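Local coordinates for amino acid adenylation domain-containing protein (Bacillus stratosphericus LAMA 585, PDB 6ULY), which probably activates a keto acid as its acyl adenylate, serving as the adenylation domain of a nonribosomal depsipeptide synthetase module, at residues Ile407-Ile412 against Trp437-Asp442. Residues are numbered along the deposited sequence; the frame is centred on the assembly and turned at random.
Sequences IGRVQI and WFHTGD. With QA7 (5'-O-{(S)-hydroxy[(4-methyl-2-oxopentanoyl)oxy]phosphoryl}adenosine), chain C; SO4 (sulfate ion), chain K.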
ATOM      1  N   ILE A 407     -14.855  -5.302 -20.209  1.00 46.69           N
ATOM      2  CA  ILE A 407     -14.200  -4.626 -19.097  1.00 49.71           C
ATOM      3  C   ILE A 407     -12.894  -5.333 -18.769  1.00 45.13           C
ATOM      4  O   ILE A 407     -12.869  -6.543 -18.523  1.00 45.96           O
ATOM      5  CB  ILE A 407     -15.125  -4.578 -17.871  1.00 46.34           C
ATOM      6  CG1 ILE A 407     -16.316  -3.653 -18.150  1.00 54.85           C
ATOM      7  CG2 ILE A 407     -14.341  -4.110 -16.646  1.00 42.98           C
ATOM      8  CD1 ILE A 407     -17.345  -3.607 -17.040  1.00 51.77           C
ATOM      9  N   GLY A 408     -11.802  -4.575 -18.760  1.00 50.00           N
ATOM     10  CA  GLY A 408     -10.504  -5.112 -18.409  1.00 45.55           C
ATOM     11  C   GLY A 408      -9.588  -4.051 -17.836  1.00 46.93           C
ATOM     12  O   GLY A 408     -10.045  -2.973 -17.442  1.00 43.84           O
ATOM     13  N   ARG A 409      -8.291  -4.340 -17.789  1.00 46.43           N
ATOM     14  CA  ARG A 409      -7.308  -3.434 -17.209  1.00 46.63           C
ATOM     15  C   ARG A 409      -6.844  -2.430 -18.256  1.00 43.73           C
ATOM     16  O   ARG A 409      -6.361  -2.817 -19.326  1.00 39.10           O
ATOM     17  CB  ARG A 409      -6.124  -4.224 -16.657  1.00 47.87           C
ATOM     18  CG  ARG A 409      -6.466  -5.032 -15.427  1.00 51.20           C
ATOM     19  CD  ARG A 409      -5.780  -6.394 -15.425  1.00 62.58           C
ATOM     20  NE  ARG A 409      -5.999  -7.092 -14.162  1.00 72.16           N
ATOM     21  CZ  ARG A 409      -7.108  -7.760 -13.855  1.00 80.20           C
ATOM     22  NH1 ARG A 409      -8.109  -7.829 -14.724  1.00 67.33           N
ATOM     23  NH2 ARG A 409      -7.215  -8.360 -12.677  1.00 82.04           N
ATOM     24  N   VAL A 410      -6.978  -1.144 -17.936  1.00 39.28           N
ATOM     25  CA  VAL A 410      -6.606  -0.078 -18.858  1.00 40.04           C
ATOM     26  C   VAL A 410      -5.095   0.096 -18.835  1.00 40.07           C
ATOM     27  O   VAL A 410      -4.485   0.201 -17.766  1.00 43.98           O
ATOM     28  CB  VAL A 410      -7.310   1.239 -18.487  1.00 44.47           C
ATOM     29  CG1 VAL A 410      -6.955   2.332 -19.494  1.00 42.13           C
ATOM     30  CG2 VAL A 410      -8.816   1.044 -18.400  1.00 41.01           C
ATOM     31  N   GLN A 411      -4.490   0.147 -20.016  1.00 34.37           N
ATOM     32  CA  GLN A 411      -3.065   0.396 -20.143  1.00 37.10           C
ATOM     33  C   GLN A 411      -2.847   1.505 -21.158  1.00 34.38           C
ATOM     34  O   GLN A 411      -3.631   1.670 -22.096  1.00 38.00           O
ATOM     35  CB  GLN A 411      -2.303  -0.869 -20.568  1.00 36.55           C
ATOM     36  CG  GLN A 411      -2.302  -1.971 -19.519  1.00 39.89           C
ATOM     37  CD  GLN A 411      -1.394  -3.134 -19.892  1.00 42.05           C
ATOM     38  OE1 GLN A 411      -1.053  -3.320 -21.061  1.00 38.65           O
ATOM     39  NE2 GLN A 411      -0.989  -3.912 -18.896  1.00 47.19           N
ATOM     40  N   ILE A 412      -1.766   2.256 -20.968  1.00 30.88           N
ATOM     41  CA  ILE A 412      -1.493   3.445 -21.761  1.00 37.07           C
ATOM     42  C   ILE A 412      -0.088   3.359 -22.332  1.00 33.29           C
ATOM     43  O   ILE A 412       0.870   3.090 -21.599  1.00 40.82           O
ATOM     44  CB  ILE A 412      -1.635   4.732 -20.925  1.00 35.05           C
ATOM     45  CG1 ILE A 412      -3.003   4.794 -20.245  1.00 37.26           C
ATOM     46  CG2 ILE A 412      -1.409   5.945 -21.797  1.00 36.16           C
ATOM     47  CD1 ILE A 412      -4.161   4.870 -21.205  1.00 43.38           C
ATOM     48  N   TRP A 437       3.986  -0.279 -22.171  1.00 46.38           N
ATOM     49  CA  TRP A 437       2.621  -0.165 -21.673  1.00 47.15           C
ATOM     50  C   TRP A 437       2.636   0.209 -20.197  1.00 48.75           C
ATOM     51  O   TRP A 437       3.151  -0.547 -19.367  1.00 41.78           O
ATOM     52  CB  TRP A 437       1.852  -1.466 -21.888  1.00 48.35           C
ATOM     53  CG  TRP A 437       1.513  -1.702 -23.319  1.00 51.59           C
ATOM     54  CD1 TRP A 437       2.081  -2.615 -24.156  1.00 54.69           C
ATOM     55  CD2 TRP A 437       0.529  -1.004 -24.092  1.00 46.33           C
ATOM     56  NE1 TRP A 437       1.511  -2.532 -25.402  1.00 56.16           N
ATOM     57  CE2 TRP A 437       0.556  -1.551 -25.389  1.00 45.94           C
ATOM     58  CE3 TRP A 437      -0.374   0.029 -23.810  1.00 40.44           C
ATOM     59  CZ2 TRP A 437      -0.285  -1.104 -26.405  1.00 45.97           C
ATOM     60  CZ3 TRP A 437      -1.206   0.474 -24.822  1.00 40.74           C
ATOM     61  CH2 TRP A 437      -1.157  -0.091 -26.104  1.00 45.29           C
ATOM     62  N   PHE A 438       2.056   1.369 -19.877  1.00 40.63           N
ATOM     63  CA  PHE A 438       1.925   1.816 -18.498  1.00 41.72           C
ATOM     64  C   PHE A 438       0.627   1.282 -17.909  1.00 38.75           C
ATOM     65  O   PHE A 438      -0.449   1.470 -18.486  1.00 42.25           O
ATOM     66  CB  PHE A 438       1.950   3.343 -18.396  1.00 42.64           C
ATOM     67  CG  PHE A 438       1.654   3.843 -17.017  1.00 39.93           C
ATOM     68  CD1 PHE A 438       2.662   3.950 -16.076  1.00 43.10           C
ATOM     69  CD2 PHE A 438       0.361   4.165 -16.646  1.00 41.65           C
ATOM     70  CE1 PHE A 438       2.389   4.394 -14.796  1.00 44.74           C
ATOM     71  CE2 PHE A 438       0.082   4.611 -15.366  1.00 46.01           C
ATOM     72  CZ  PHE A 438       1.097   4.723 -14.442  1.00 42.24           C
ATOM     73  N   HIS A 439       0.732   0.635 -16.753  1.00 45.09           N
ATOM     74  CA  HIS A 439      -0.403   0.003 -16.092  1.00 45.68           C
ATOM     75  C   HIS A 439      -1.070   1.016 -15.171  1.00 40.39           C
ATOM     76  O   HIS A 439      -0.463   1.465 -14.194  1.00 40.02           O
ATOM     77  CB  HIS A 439       0.062  -1.220 -15.301  1.00 50.54           C
ATOM     78  CG  HIS A 439      -1.041  -2.157 -14.926  1.00 58.65           C
ATOM     79  ND1 HIS A 439      -1.587  -3.057 -15.817  1.00 63.48           N
ATOM     80  CD2 HIS A 439      -1.695  -2.345 -13.755  1.00 60.83           C
ATOM     81  CE1 HIS A 439      -2.531  -3.756 -15.212  1.00 66.92           C
ATOM     82  NE2 HIS A 439      -2.617  -3.342 -13.960  1.00 70.96           N
ATOM     83  N   THR A 440      -2.320   1.369 -15.480  1.00 44.20           N
ATOM     84  CA  THR A 440      -2.987   2.450 -14.765  1.00 44.35           C
ATOM     85  C   THR A 440      -3.551   2.000 -13.427  1.00 45.38           C
ATOM     86  O   THR A 440      -3.654   2.810 -12.500  1.00 48.65           O
ATOM     87  CB  THR A 440      -4.127   3.025 -15.605  1.00 41.85           C
ATOM     88  OG1 THR A 440      -5.120   2.012 -15.819  1.00 41.17           O
ATOM     89  CG2 THR A 440      -3.611   3.536 -16.943  1.00 42.60           C
ATOM     90  N   GLY A 441      -3.917   0.730 -13.305  1.00 45.02           N
ATOM     91  CA  GLY A 441      -4.695   0.281 -12.175  1.00 40.53           C
ATOM     92  C   GLY A 441      -6.183   0.514 -12.311  1.00 42.10           C
ATOM     93  O   GLY A 441      -6.936   0.147 -11.402  1.00 41.10           O
ATOM     94  N   ASP A 442      -6.629   1.108 -13.415  1.00 43.12           N
ATOM     95  CA  ASP A 442      -8.032   1.406 -13.647  1.00 41.32           C
ATOM     96  C   ASP A 442      -8.670   0.328 -14.514  1.00 42.05           C
ATOM     97  O   ASP A 442      -8.009  -0.305 -15.340  1.00 49.42           O
ATOM     98  CB  ASP A 442      -8.194   2.767 -14.327  1.00 43.70           C
ATOM     99  CG  ASP A 442      -7.701   3.908 -13.465  1.00 43.83           C
ATOM    100  OD1 ASP A 442      -8.068   3.955 -12.273  1.00 47.89           O
ATOM    101  OD2 ASP A 442      -6.938   4.751 -13.976  1.00 51.01           O
TER
HETATM  102  C01 QA7 C 701      -8.303  14.666 -16.343  1.00 44.33           C
HETATM  103  C02 QA7 C 701      -7.460  14.979 -15.164  1.00 40.95           C
HETATM  104  C03 QA7 C 701      -6.264  15.791 -15.581  1.00 43.30           C
HETATM  105  C04 QA7 C 701      -7.219  13.664 -14.497  1.00 43.01           C
HETATM  106  C05 QA7 C 701      -5.857  13.399 -13.938  1.00 44.10           C
HETATM  107  C06 QA7 C 701      -5.726  12.937 -12.524  1.00 42.01           C
HETATM  108  C10 QA7 C 701      -5.467   9.652 -11.429  1.00 43.28           C
HETATM  109  C11 QA7 C 701      -6.462   8.749 -11.136  1.00 47.53           C
HETATM  110  C12 QA7 C 701      -6.649   7.752 -12.356  1.00 49.13           C
HETATM  111  C13 QA7 C 701      -7.823   7.413 -12.286  1.00 49.35           C
HETATM  112  C14 QA7 C 701      -8.648   8.649 -11.577  1.00 50.13           C
HETATM  113  C16 QA7 C 701      -9.004  10.310 -13.244  1.00 47.33           C
HETATM  114  C18 QA7 C 701     -10.961   9.832 -13.940  1.00 44.48           C
HETATM  115  C19 QA7 C 701     -12.210   9.722 -14.544  1.00 39.75           C
HETATM  116  C21 QA7 C 701     -12.677   7.946 -13.275  1.00 45.70           C
HETATM  117  C23 QA7 C 701     -10.645   8.952 -12.995  1.00 44.86           C
HETATM  118  N15 QA7 C 701      -9.419   9.283 -12.569  1.00 45.42           N
HETATM  119  N17 QA7 C 701      -9.930  10.661 -14.087  1.00 46.52           N
HETATM  120  N20 QA7 C 701     -13.014   8.779 -14.192  1.00 47.49           N
HETATM  121  N22 QA7 C 701     -11.542   8.005 -12.679  1.00 47.65           N
HETATM  122  N24 QA7 C 701     -12.565  10.629 -15.548  1.00 43.04           N
HETATM  123  O07 QA7 C 701      -4.543  12.561 -11.993  1.00 48.97           O
HETATM  124  O09 QA7 C 701      -5.230  10.525 -10.389  1.00 48.93           O
HETATM  125  O25 QA7 C 701      -7.796   9.423 -11.077  1.00 45.76           O
HETATM  126  O26 QA7 C 701      -8.104   6.300 -11.416  1.00 51.27           O
HETATM  127  O27 QA7 C 701      -5.704   6.585 -12.426  1.00 49.27           O
HETATM  128  O28 QA7 C 701      -4.255  12.720  -9.620  1.00 59.20           O
HETATM  129  O29 QA7 C 701      -2.983  11.244 -10.713  1.00 42.14           O
HETATM  130  O30 QA7 C 701      -6.656  12.906 -11.889  1.00 45.83           O
HETATM  131  O31 QA7 C 701      -4.945  13.509 -14.604  1.00 46.39           O
HETATM  132  P08 QA7 C 701      -4.285  11.753 -10.652  1.00 53.97           P
HETATM  133  S   SO4 K 709      -2.317  -6.732 -12.504  1.00101.01           S
HETATM  134  O1  SO4 K 709      -0.898  -6.639 -12.810  1.00 93.80           O
HETATM  135  O2  SO4 K 709      -2.603  -7.990 -11.865  1.00113.76           O
HETATM  136  O3  SO4 K 709      -3.106  -6.628 -13.705  1.00 89.01           O
HETATM  137  O4  SO4 K 709      -2.666  -5.659 -11.622  1.00 83.61           O
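The H439 ring takes Q411 NE2 at its edge: the amide donates almost in the ring plane to ND1, 3.3 Å away, although amide and imidazole planes stand 80° apart. The Q411 amide plane is turned 25° from that of the W437 indole, with OE1 3.5 Å from W437 CB; at the indole edge lies the backbone N of I412. R393 ties these groups together, donating to OE1 and making a cation-pi contact with the indole. Strand 438-442, which bears the HTGD sequence of ANL-family adenylation domains, pairs antiparallel with 408-412 in a five-stranded sheet, illustrating how a beta strand can present one carboxylate to a ribose.

I412 and F438 form a regular hydrogen-bonded pair, F438 N reaching I412 O at 2.7 Å. T440 OG1, placed between backbone N and carbonyl carbon (chi1 63°), donates to V410 O at 2.7 Å from above the carbonyl plane and accepts from D442 N, an ST turn. After the turn through G441, V410 N bonds D442 O at 2.9 Å.

A sulfate, probably from the crystallisation liquor, lies at the edge of the R409 guanidinium, 3.0 Å from NE to O3, and weakly meets H439 NE2, which also bonds E457. The turn delivers D442 to the adenylate ribose, where OD2 accepts from the hydroxyl O27 at 2.7 Å and OD1 from O26.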